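Local coordinates for protein probable endoglucanase (Gluconacetobacter xylinus, PDB 1WZZ) that hydrolyses internal beta-1,4-glucosidic linkages in cellulose and related beta-glucans, and cleaves carboxymethyl-cellulose, at residues 173-178 and 245-250; 241-246 and 322-327; 208-213 and 260-265. All blocks are in the same frame, centred on the assembly; numbering follows the deposited sequence.

Contact 1. Residues 173-178 and 245-250; sequences VMPSLL and FYWAHM
The first turn of helix 174-184 abuts the last turn of helix 240-247, and the backbones come nearest at Pro175 and Ala248, with CA atoms 5.3 Å apart. The small side chain of Ala248 probably allows this close approach. Its CB meets CB of Met174, a selenomethionine, at 3.3 Å, tighter than usual van der Waals contact. CD1 of Leu178 reaches the same Ala248 CB at 3.8 Å.

Two aromatic contacts flank this centre. The Met174 chain is bent at chi2 and chi3, which lays it across one face of the Phe245 ring. Its CG sits almost over the ring centre, 3.5 Å from the centroid, as a CH-pi contact. Its SE lies over the same face at 3.9 Å from the Phe245 centroid, a Met-aromatic contact. CE carries on to the rim and touches CZ of Phe245. Trp247 places CG anti to its backbone N (chi1 -176°). Its indole then presents a face to the Pro175 ring, whose CG stands 3.6 Å from the centroid of the six-membered ring. The indole NE1 is hydrogen-bonded to OE2 of Glu330.

Past Ala248 the helix ends in a Schellman motif at His249. Helix 315-331 packs on Trp247, helix 188-202 packs on Phe245, Leu177 and Leu178, and helix 105-122 packs on Val173, Ser176 and Leu177.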
loop_
_atom_site.group_PDB
_atom_site.type_symbol
_atom_site.label_atom_id
_atom_site.label_comp_id
_atom_site.label_asym_id
_atom_site.label_seq_id
_atom_site.Cartn_x
_atom_site.Cartn_y
_atom_site.Cartn_z
ATOM N N VAL A 173 -0.196 1.494 -5.434
ATOM C CA VAL A 173 0.408 0.173 -5.208
ATOM C C VAL A 173 0.995 -0.216 -6.583
ATOM O O VAL A 173 0.363 -0.907 -7.392
ATOM C CB VAL A 173 -0.689 -0.801 -4.708
ATOM C CG1 VAL A 173 -0.090 -2.205 -4.461
ATOM C CG2 VAL A 173 -1.323 -0.246 -3.424
HETATM N N MSE A 174 2.200 0.298 -6.869
HETATM C CA MSE A 174 2.884 0.108 -8.161
HETATM C C MSE A 174 2.813 -1.227 -8.883
HETATM O O MSE A 174 2.449 -1.274 -10.067
HETATM C CB MSE A 174 4.351 0.492 -8.029
HETATM C CG MSE A 174 4.573 1.958 -7.986
HETATM SE SE MSE A 174 3.772 2.662 -9.545
HETATM C CE MSE A 174 2.233 3.493 -8.740
ATOM N N PRO A 175 3.243 -2.313 -8.230
ATOM C CA PRO A 175 3.177 -3.619 -8.878
ATOM C C PRO A 175 1.743 -3.959 -9.285
ATOM O O PRO A 175 1.534 -4.681 -10.251
ATOM C CB PRO A 175 3.681 -4.587 -7.805
ATOM C CG PRO A 175 3.511 -3.847 -6.521
ATOM C CD PRO A 175 3.895 -2.429 -6.909
ATOM N N SER A 176 0.769 -3.481 -8.512
ATOM C CA SER A 176 -0.625 -3.762 -8.866
ATOM C C SER A 176 -1.048 -2.982 -10.109
ATOM O O SER A 176 -1.831 -3.497 -10.940
ATOM C CB SER A 176 -1.558 -3.430 -7.691
ATOM O OG SER A 176 -2.849 -4.025 -7.907
ATOM N N LEU A 177 -0.570 -1.745 -10.266
ATOM C CA LEU A 177 -0.923 -0.975 -11.478
ATOM C C LEU A 177 -0.316 -1.659 -12.709
ATOM O O LEU A 177 -0.930 -1.700 -13.788
ATOM C CB LEU A 177 -0.418 0.469 -11.378
ATOM C CG LEU A 177 -0.955 1.275 -10.196
ATOM C CD1 LEU A 177 -0.377 2.703 -10.260
ATOM C CD2 LEU A 177 -2.462 1.293 -10.223
ATOM N N LEU A 178 0.891 -2.214 -12.560
ATOM C CA LEU A 178 1.521 -2.897 -13.674
ATOM C C LEU A 178 0.714 -4.157 -14.010
ATOM O O LEU A 178 0.458 -4.441 -15.182
ATOM C CB LEU A 178 2.970 -3.275 -13.334
ATOM C CG LEU A 178 4.026 -2.156 -13.301
ATOM C CD1 LEU A 178 5.362 -2.749 -12.791
ATOM C CD2 LEU A 178 4.218 -1.540 -14.687
ATOM N N PHE A 245 7.574 1.994 -5.549
ATOM C CA PHE A 245 8.241 2.396 -6.765
ATOM C C PHE A 245 9.549 1.622 -6.978
ATOM O O PHE A 245 9.892 1.311 -8.116
ATOM C CB PHE A 245 8.394 3.936 -6.769
ATOM C CG PHE A 245 7.101 4.646 -7.110
ATOM C CD1 PHE A 245 6.083 4.767 -6.168
ATOM C CD2 PHE A 245 6.869 5.096 -8.415
ATOM C CE1 PHE A 245 4.843 5.315 -6.509
ATOM C CE2 PHE A 245 5.624 5.653 -8.773
ATOM C CZ PHE A 245 4.612 5.760 -7.819
ATOM N N TYR A 246 10.263 1.272 -5.902
ATOM C CA TYR A 246 11.462 0.440 -6.034
ATOM C C TYR A 246 11.046 -0.927 -6.602
ATOM O O TYR A 246 11.638 -1.438 -7.549
ATOM C CB TYR A 246 12.136 0.249 -4.653
ATOM C CG TYR A 246 12.739 -1.138 -4.390
ATOM C CD1 TYR A 246 12.017 -2.120 -3.692
ATOM C CD2 TYR A 246 14.025 -1.470 -4.847
ATOM C CE1 TYR A 246 12.548 -3.392 -3.456
ATOM C CE2 TYR A 246 14.565 -2.765 -4.613
ATOM C CZ TYR A 246 13.814 -3.709 -3.919
ATOM O OH TYR A 246 14.305 -4.984 -3.699
ATOM N N TRP A 247 9.990 -1.488 -6.019
ATOM C CA TRP A 247 9.478 -2.801 -6.388
ATOM C C TRP A 247 9.109 -2.870 -7.851
ATOM O O TRP A 247 9.394 -3.876 -8.533
ATOM C CB TRP A 247 8.272 -3.054 -5.480
ATOM C CG TRP A 247 7.560 -4.343 -5.527
ATOM C CD1 TRP A 247 7.677 -5.374 -6.441
ATOM C CD2 TRP A 247 6.557 -4.727 -4.613
ATOM N NE1 TRP A 247 6.786 -6.379 -6.127
ATOM C CE2 TRP A 247 6.083 -6.005 -5.011
ATOM C CE3 TRP A 247 5.997 -4.111 -3.484
ATOM C CZ2 TRP A 247 5.078 -6.673 -4.318
ATOM C CZ3 TRP A 247 4.991 -4.783 -2.794
ATOM C CH2 TRP A 247 4.546 -6.050 -3.216
ATOM N N ALA A 248 8.496 -1.798 -8.339
ATOM C CA ALA A 248 8.053 -1.754 -9.733
ATOM C C ALA A 248 9.123 -1.303 -10.715
ATOM O O ALA A 248 8.834 -1.139 -11.912
ATOM C CB ALA A 248 6.818 -0.842 -9.852
ATOM N N HIS A 249 10.347 -1.092 -10.218
ATOM C CA HIS A 249 11.471 -0.633 -11.054
ATOM C C HIS A 249 11.142 0.738 -11.644
ATOM O O HIS A 249 11.486 1.041 -12.795
ATOM C CB HIS A 249 11.749 -1.615 -12.202
ATOM C CG HIS A 249 12.159 -2.983 -11.754
ATOM N ND1 HIS A 249 13.376 -3.243 -11.164
ATOM C CD2 HIS A 249 11.505 -4.168 -11.804
ATOM C CE1 HIS A 249 13.454 -4.528 -10.865
ATOM N NE2 HIS A 249 12.332 -5.112 -11.243
HETATM N N MSE A 250 10.481 1.579 -10.857
HETATM C CA MSE A 250 10.114 2.891 -11.332
HETATM C C MSE A 250 10.505 3.996 -10.356
HETATM O O MSE A 250 9.868 5.035 -10.326
HETATM C CB MSE A 250 8.605 2.926 -11.638
HETATM C CG MSE A 250 8.199 1.957 -12.775
HETATM SE SE MSE A 250 9.077 2.404 -14.486
HETATM C CE MSE A 250 9.652 0.647 -15.088
#

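Contact 2. Residues 241-246 and 322-327; sequences VPLYFY and LLVYIA
Leu243 points its two methyl groups at helix 315-331 and meets Leu323, Val324 and Ala327 there. The contact joins two helices of the (alpha/alpha)6 barrel of glycoside hydrolase family 8. Their segments run nearly parallel, at 21°, with axes 10.4 Å apart. The contacts are made mainly by apolar side-chain atoms.

Leu243 is forked over its partners. With CG anti to the backbone N (chi1 -178°), the side chain extends across the gap between the helices. CD1 goes to CB of Ala327, 3.8 Å away. CD2 goes to CD2 of Leu323, also at 3.8 Å. CG2 of Val324 lies against both methyls, 3.9 Å from Leu243 CD2. The Leu243 side chain meets those of Leu323 and Val324 at a slant. A glycine here would probably open a gap facing Leu323, Val324 and Ala327, with their side chains left without their main partner on helix 240-247.

Two tyrosines lie beside this centre. The Tyr244 side chain approaches Leu323 at about a right angle, and its OH comes nearest, 3.9 Å from CD2 of Leu323, with ring carbon CE2 just behind. Tyr244 also packs on Tyr53 of helix 48-61. Its side chain is about 6 Å from that of Asp106, the predicted nucleophile, and about 8 Å from that of Glu49, the probable proton donor. The packing thus lies close to the probable catalytic centre. Val324 also packs on helix 289-297, and Leu323 on Leu56 of helix 48-61. Tyr246 meets Ala327 with its ring edge: CE1 lies 4.0 Å from CB of Ala327, near the ring plane.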
loop_
_atom_site.group_PDB
_atom_site.type_symbol
_atom_site.label_atom_id
_atom_site.label_comp_id
_atom_site.label_asym_id
_atom_site.label_seq_id
_atom_site.Cartn_x
_atom_site.Cartn_y
_atom_site.Cartn_z
ATOM N N VAL A 241 5.714 4.638 -0.255
ATOM C CA VAL A 241 6.017 5.175 -1.582
ATOM C C VAL A 241 7.363 4.702 -2.154
ATOM O O VAL A 241 7.414 4.143 -3.253
ATOM C CB VAL A 241 5.915 6.724 -1.579
ATOM C CG1 VAL A 241 6.401 7.298 -2.924
ATOM C CG2 VAL A 241 4.458 7.127 -1.335
ATOM N N PRO A 242 8.480 4.875 -1.417
ATOM C CA PRO A 242 9.752 4.405 -1.981
ATOM C C PRO A 242 9.748 2.901 -2.227
ATOM O O PRO A 242 10.328 2.440 -3.208
ATOM C CB PRO A 242 10.804 4.817 -0.925
ATOM C CG PRO A 242 10.010 5.002 0.330
ATOM C CD PRO A 242 8.689 5.599 -0.154
ATOM N N LEU A 243 9.049 2.162 -1.360
ATOM C CA LEU A 243 8.973 0.730 -1.521
ATOM C C LEU A 243 8.226 0.320 -2.804
ATOM O O LEU A 243 8.734 -0.457 -3.597
ATOM C CB LEU A 243 8.269 0.095 -0.324
ATOM C CG LEU A 243 8.205 -1.436 -0.442
ATOM C CD1 LEU A 243 9.616 -2.006 -0.382
ATOM C CD2 LEU A 243 7.346 -1.997 0.683
ATOM N N TYR A 244 7.033 0.851 -3.013
ATOM C CA TYR A 244 6.275 0.432 -4.187
ATOM C C TYR A 244 6.963 0.812 -5.504
ATOM O O TYR A 244 6.947 0.053 -6.477
ATOM C CB TYR A 244 4.875 1.040 -4.140
ATOM C CG TYR A 244 3.914 0.388 -3.178
ATOM C CD1 TYR A 244 3.068 1.172 -2.382
ATOM C CD2 TYR A 244 3.798 -0.995 -3.087
ATOM C CE1 TYR A 244 2.141 0.594 -1.508
ATOM C CE2 TYR A 244 2.846 -1.591 -2.209
ATOM C CZ TYR A 244 2.036 -0.787 -1.433
ATOM O OH TYR A 244 1.118 -1.349 -0.591
ATOM N N PHE A 245 7.574 1.994 -5.549
ATOM C CA PHE A 245 8.241 2.396 -6.765
ATOM C C PHE A 245 9.549 1.622 -6.978
ATOM O O PHE A 245 9.892 1.311 -8.116
ATOM C CB PHE A 245 8.394 3.936 -6.769
ATOM C CG PHE A 245 7.101 4.646 -7.110
ATOM C CD1 PHE A 245 6.083 4.767 -6.168
ATOM C CD2 PHE A 245 6.869 5.096 -8.415
ATOM C CE1 PHE A 245 4.843 5.315 -6.509
ATOM C CE2 PHE A 245 5.624 5.653 -8.773
ATOM C CZ PHE A 245 4.612 5.760 -7.819
ATOM N N TYR A 246 10.263 1.272 -5.902
ATOM C CA TYR A 246 11.462 0.440 -6.034
ATOM C C TYR A 246 11.046 -0.927 -6.602
ATOM O O TYR A 246 11.638 -1.438 -7.549
ATOM C CB TYR A 246 12.136 0.249 -4.653
ATOM C CG TYR A 246 12.739 -1.138 -4.390
ATOM C CD1 TYR A 246 12.017 -2.120 -3.692
ATOM C CD2 TYR A 246 14.025 -1.470 -4.847
ATOM C CE1 TYR A 246 12.548 -3.392 -3.456
ATOM C CE2 TYR A 246 14.565 -2.765 -4.613
ATOM C CZ TYR A 246 13.814 -3.709 -3.919
ATOM O OH TYR A 246 14.305 -4.984 -3.699
ATOM N N LEU A 322 6.796 -7.714 6.079
ATOM C CA LEU A 322 6.549 -8.805 5.133
ATOM C C LEU A 322 6.348 -8.259 3.712
ATOM O O LEU A 322 6.769 -8.869 2.732
ATOM C CB LEU A 322 5.350 -9.640 5.612
ATOM C CG LEU A 322 5.017 -10.946 4.883
ATOM C CD1 LEU A 322 6.210 -11.692 4.379
ATOM C CD2 LEU A 322 4.226 -11.787 5.869
ATOM N N LEU A 323 5.775 -7.068 3.597
ATOM C CA LEU A 323 5.596 -6.460 2.279
ATOM C C LEU A 323 6.968 -6.255 1.632
ATOM O O LEU A 323 7.145 -6.435 0.423
ATOM C CB LEU A 323 4.866 -5.133 2.437
ATOM C CG LEU A 323 4.402 -4.463 1.151
ATOM C CD1 LEU A 323 3.320 -5.355 0.467
ATOM C CD2 LEU A 323 3.854 -3.093 1.500
ATOM N N VAL A 324 7.966 -5.860 2.432
ATOM C CA VAL A 324 9.304 -5.680 1.897
ATOM C C VAL A 324 9.897 -7.033 1.449
ATOM O O VAL A 324 10.592 -7.115 0.425
ATOM C CB VAL A 324 10.247 -5.010 2.948
ATOM C CG1 VAL A 324 11.684 -4.979 2.412
ATOM C CG2 VAL A 324 9.762 -3.563 3.243
ATOM N N TYR A 325 9.654 -8.095 2.216
ATOM C CA TYR A 325 10.152 -9.410 1.788
ATOM C C TYR A 325 9.568 -9.768 0.413
ATOM O O TYR A 325 10.261 -10.337 -0.430
ATOM C CB TYR A 325 9.767 -10.502 2.800
ATOM C CG TYR A 325 10.729 -10.633 3.962
ATOM C CD1 TYR A 325 11.716 -11.623 3.970
ATOM C CD2 TYR A 325 10.625 -9.796 5.064
ATOM C CE1 TYR A 325 12.577 -11.772 5.069
ATOM C CE2 TYR A 325 11.487 -9.929 6.169
ATOM C CZ TYR A 325 12.447 -10.916 6.156
ATOM O OH TYR A 325 13.274 -11.028 7.258
ATOM N N ILE A 326 8.303 -9.424 0.189
ATOM C CA ILE A 326 7.672 -9.733 -1.109
ATOM C C ILE A 326 8.339 -8.906 -2.204
ATOM O O ILE A 326 8.676 -9.423 -3.275
ATOM C CB ILE A 326 6.166 -9.396 -1.116
ATOM C CG1 ILE A 326 5.448 -10.046 0.068
ATOM C CG2 ILE A 326 5.540 -9.825 -2.489
ATOM C CD1 ILE A 326 5.600 -11.515 0.129
ATOM N N ALA A 327 8.526 -7.609 -1.943
ATOM C CA ALA A 327 9.136 -6.722 -2.915
ATOM C C ALA A 327 10.509 -7.204 -3.293
ATOM O O ALA A 327 10.863 -7.223 -4.459
ATOM C CB ALA A 327 9.233 -5.287 -2.351
#

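Contact 3. Residues 208-213 and 260-265; sequences WRLPPD and TRFWNN
Trp208 lays one face of its indole over the edge of the Phe262 ring. The pair is T-shaped (edge-to-face). The Phe262 centroid is 5.1 Å from that of the indole five-membered ring, and the planes stand at 63°. CD2 of Phe262 makes the closest approach, 3.5 Å from CG of Trp208, and sits toward the rim of the indole. Phe262 has CG anti to its backbone N (chi1 175°), and this carries its ring out to where Trp208 and Leu210 both reach it.

Leu210 takes a face of the same phenyl ring. Its CD1 stands 3.8 Å from the Phe262 centroid in a CH-pi contact. The other methyl, CD2, lies 4.0 Å from CD1 of Phe262. Phe262 is therefore met at its edge by an indole and over a face by a leucine. It also pairs edge-to-face with Phe266.

The far end of the indole reaches the next turn of the helix. CH2 of Trp208 is 3.3 Å from CG of Asn265, and the amide approaches the six-membered end of the indole obliquely. The amide plane is turned 41° from the ring plane, so the two groups do not stack. ND2 of Asn265 lies 3.4 Å from CZ2 of Trp208.

Arg209, between Trp208 and Leu210 in the chain, stretches its guanidinium toward helix 253-266, where NH2 forms a salt bridge with OD1 of Asp258.

This is packing away from the annotated sites. It packs the loop between helix 188-202 and strand 215-218 on helix 253-266. Leu210 and Pro211 also touch Phe259 of that helix and Phe234 of strand 233-234.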
loop_
_atom_site.group_PDB
_atom_site.type_symbol
_atom_site.label_atom_id
_atom_site.label_comp_id
_atom_site.label_asym_id
_atom_site.label_seq_id
_atom_site.Cartn_x
_atom_site.Cartn_y
_atom_site.Cartn_z
ATOM N N TRP A 208 14.246 17.345 3.333
ATOM C CA TRP A 208 14.593 16.000 2.891
ATOM C C TRP A 208 13.898 15.596 1.582
ATOM O O TRP A 208 14.156 14.508 1.036
ATOM C CB TRP A 208 14.245 15.007 4.006
ATOM C CG TRP A 208 15.001 15.280 5.270
ATOM C CD1 TRP A 208 14.494 15.695 6.466
ATOM C CD2 TRP A 208 16.409 15.177 5.437
ATOM N NE1 TRP A 208 15.513 15.855 7.379
ATOM C CE2 TRP A 208 16.700 15.546 6.769
ATOM C CE3 TRP A 208 17.453 14.809 4.590
ATOM C CZ2 TRP A 208 18.007 15.562 7.276
ATOM C CZ3 TRP A 208 18.760 14.822 5.089
ATOM C CH2 TRP A 208 19.021 15.199 6.421
ATOM N N ARG A 209 13.041 16.482 1.070
ATOM C CA ARG A 209 12.310 16.252 -0.189
ATOM C C ARG A 209 11.561 14.922 -0.128
ATOM O O ARG A 209 11.784 14.019 -0.945
ATOM C CB ARG A 209 13.263 16.244 -1.381
ATOM C CG ARG A 209 14.067 17.531 -1.509
ATOM C CD ARG A 209 15.169 17.329 -2.534
ATOM N NE ARG A 209 16.307 18.214 -2.304
ATOM C CZ ARG A 209 17.479 18.078 -2.915
ATOM N NH1 ARG A 209 18.474 18.923 -2.653
ATOM N NH2 ARG A 209 17.653 17.096 -3.792
ATOM N N LEU A 210 10.656 14.841 0.833
ATOM C CA LEU A 210 9.867 13.638 1.064
ATOM C C LEU A 210 8.400 13.819 0.675
ATOM O O LEU A 210 7.843 14.903 0.783
ATOM C CB LEU A 210 9.909 13.283 2.538
ATOM C CG LEU A 210 11.278 12.932 3.112
ATOM C CD1 LEU A 210 11.208 12.974 4.631
ATOM C CD2 LEU A 210 11.695 11.549 2.603
ATOM N N PRO A 211 7.766 12.741 0.208
ATOM C CA PRO A 211 6.348 12.830 -0.164
ATOM C C PRO A 211 5.536 12.839 1.116
ATOM O O PRO A 211 5.926 12.240 2.138
ATOM C CB PRO A 211 6.120 11.544 -0.964
ATOM C CG PRO A 211 7.095 10.533 -0.271
ATOM C CD PRO A 211 8.343 11.416 -0.096
ATOM N N PRO A 212 4.375 13.498 1.110
ATOM C CA PRO A 212 3.533 13.546 2.295
ATOM C C PRO A 212 2.596 12.328 2.316
ATOM O O PRO A 212 2.391 11.679 1.291
ATOM C CB PRO A 212 2.720 14.833 2.075
ATOM C CG PRO A 212 2.482 14.803 0.581
ATOM C CD PRO A 212 3.825 14.328 0.011
ATOM N N ASP A 213 2.040 12.024 3.480
ATOM C CA ASP A 213 1.040 10.956 3.543
ATOM C C ASP A 213 -0.139 11.413 2.646
ATOM O O ASP A 213 -0.720 10.606 1.906
ATOM C CB ASP A 213 0.507 10.789 4.975
ATOM C CG ASP A 213 1.555 10.313 5.954
ATOM O OD1 ASP A 213 2.367 9.416 5.609
ATOM O OD2 ASP A 213 1.556 10.838 7.098
ATOM N N THR A 260 17.899 8.091 -0.140
ATOM C CA THR A 260 19.144 7.545 0.393
ATOM C C THR A 260 19.747 8.543 1.384
ATOM O O THR A 260 20.190 8.151 2.481
ATOM C CB THR A 260 20.131 7.244 -0.757
ATOM O OG1 THR A 260 19.585 6.223 -1.603
ATOM C CG2 THR A 260 21.473 6.772 -0.185
ATOM N N ARG A 261 19.785 9.829 1.018
ATOM C CA ARG A 261 20.328 10.832 1.940
ATOM C C ARG A 261 19.554 10.895 3.226
ATOM O O ARG A 261 20.120 11.083 4.321
ATOM C CB ARG A 261 20.306 12.243 1.348
ATOM C CG ARG A 261 21.222 12.399 0.214
ATOM C CD ARG A 261 21.375 13.861 -0.182
ATOM N NE ARG A 261 21.989 13.864 -1.497
ATOM C CZ ARG A 261 23.287 13.675 -1.680
ATOM N NH1 ARG A 261 24.073 13.491 -0.629
ATOM N NH2 ARG A 261 23.786 13.641 -2.899
ATOM N N PHE A 262 18.239 10.769 3.101
ATOM C CA PHE A 262 17.384 10.819 4.265
ATOM C C PHE A 262 17.660 9.638 5.204
ATOM O O PHE A 262 17.877 9.831 6.403
ATOM C CB PHE A 262 15.908 10.825 3.808
ATOM C CG PHE A 262 14.917 10.748 4.942
ATOM C CD1 PHE A 262 14.141 9.591 5.129
ATOM C CD2 PHE A 262 14.720 11.832 5.782
ATOM C CE1 PHE A 262 13.175 9.539 6.144
ATOM C CE2 PHE A 262 13.764 11.794 6.796
ATOM C CZ PHE A 262 12.990 10.641 6.971
ATOM N N TRP A 263 17.702 8.419 4.684
ATOM C CA TRP A 263 17.898 7.288 5.580
ATOM C C TRP A 263 19.239 7.390 6.253
ATOM O O TRP A 263 19.360 7.137 7.448
ATOM C CB TRP A 263 17.909 5.949 4.848
ATOM C CG TRP A 263 16.730 5.652 3.935
ATOM C CD1 TRP A 263 16.813 5.190 2.663
ATOM C CD2 TRP A 263 15.329 5.700 4.253
ATOM N NE1 TRP A 263 15.555 4.944 2.153
ATOM C CE2 TRP A 263 14.628 5.250 3.105
ATOM C CE3 TRP A 263 14.603 6.071 5.388
ATOM C CZ2 TRP A 263 13.234 5.167 3.065
ATOM C CZ3 TRP A 263 13.203 5.979 5.342
ATOM C CH2 TRP A 263 12.547 5.533 4.189
ATOM N N ASN A 264 20.248 7.737 5.470
ATOM C CA ASN A 264 21.580 7.811 6.060
ATOM C C ASN A 264 21.824 8.963 7.010
ATOM O O ASN A 264 22.811 8.933 7.791
ATOM C CB ASN A 264 22.622 7.716 4.954
ATOM C CG ASN A 264 22.663 6.319 4.346
ATOM O OD1 ASN A 264 22.883 5.329 5.045
ATOM N ND2 ASN A 264 22.421 6.226 3.054
ATOM N N ASN A 265 20.951 9.960 7.004
ATOM C CA ASN A 265 21.100 11.059 7.948
ATOM C C ASN A 265 20.862 10.502 9.352
ATOM O O ASN A 265 21.469 10.948 10.323
ATOM C CB ASN A 265 20.059 12.152 7.708
ATOM C CG ASN A 265 20.104 13.221 8.777
ATOM O OD1 ASN A 265 21.088 13.943 8.883
ATOM N ND2 ASN A 265 19.063 13.307 9.588
#

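From the N terminus, residues 173-178 come first, and contact 1 closes the chain from there to 245-250. Residues 208-213 lie within that span, but their partner 260-265 lies beyond it, so contacts 1 and 3 cross. Contact 2 starts at 241-246, overlapping contact 1 at Phe245 and Tyr246, and closes on 322-327 near the C terminus. It crosses contact 3 as well. Helix 240-247 is the common element, joining helix 174-184 to helix 315-331. Trp247 of contact 1 touches Leu323, Ile326 and Ala327 of contact 2. Contact 3 lies farther out and meets contact 2 through Pro211 on Val241 and Trp263 on Pro242.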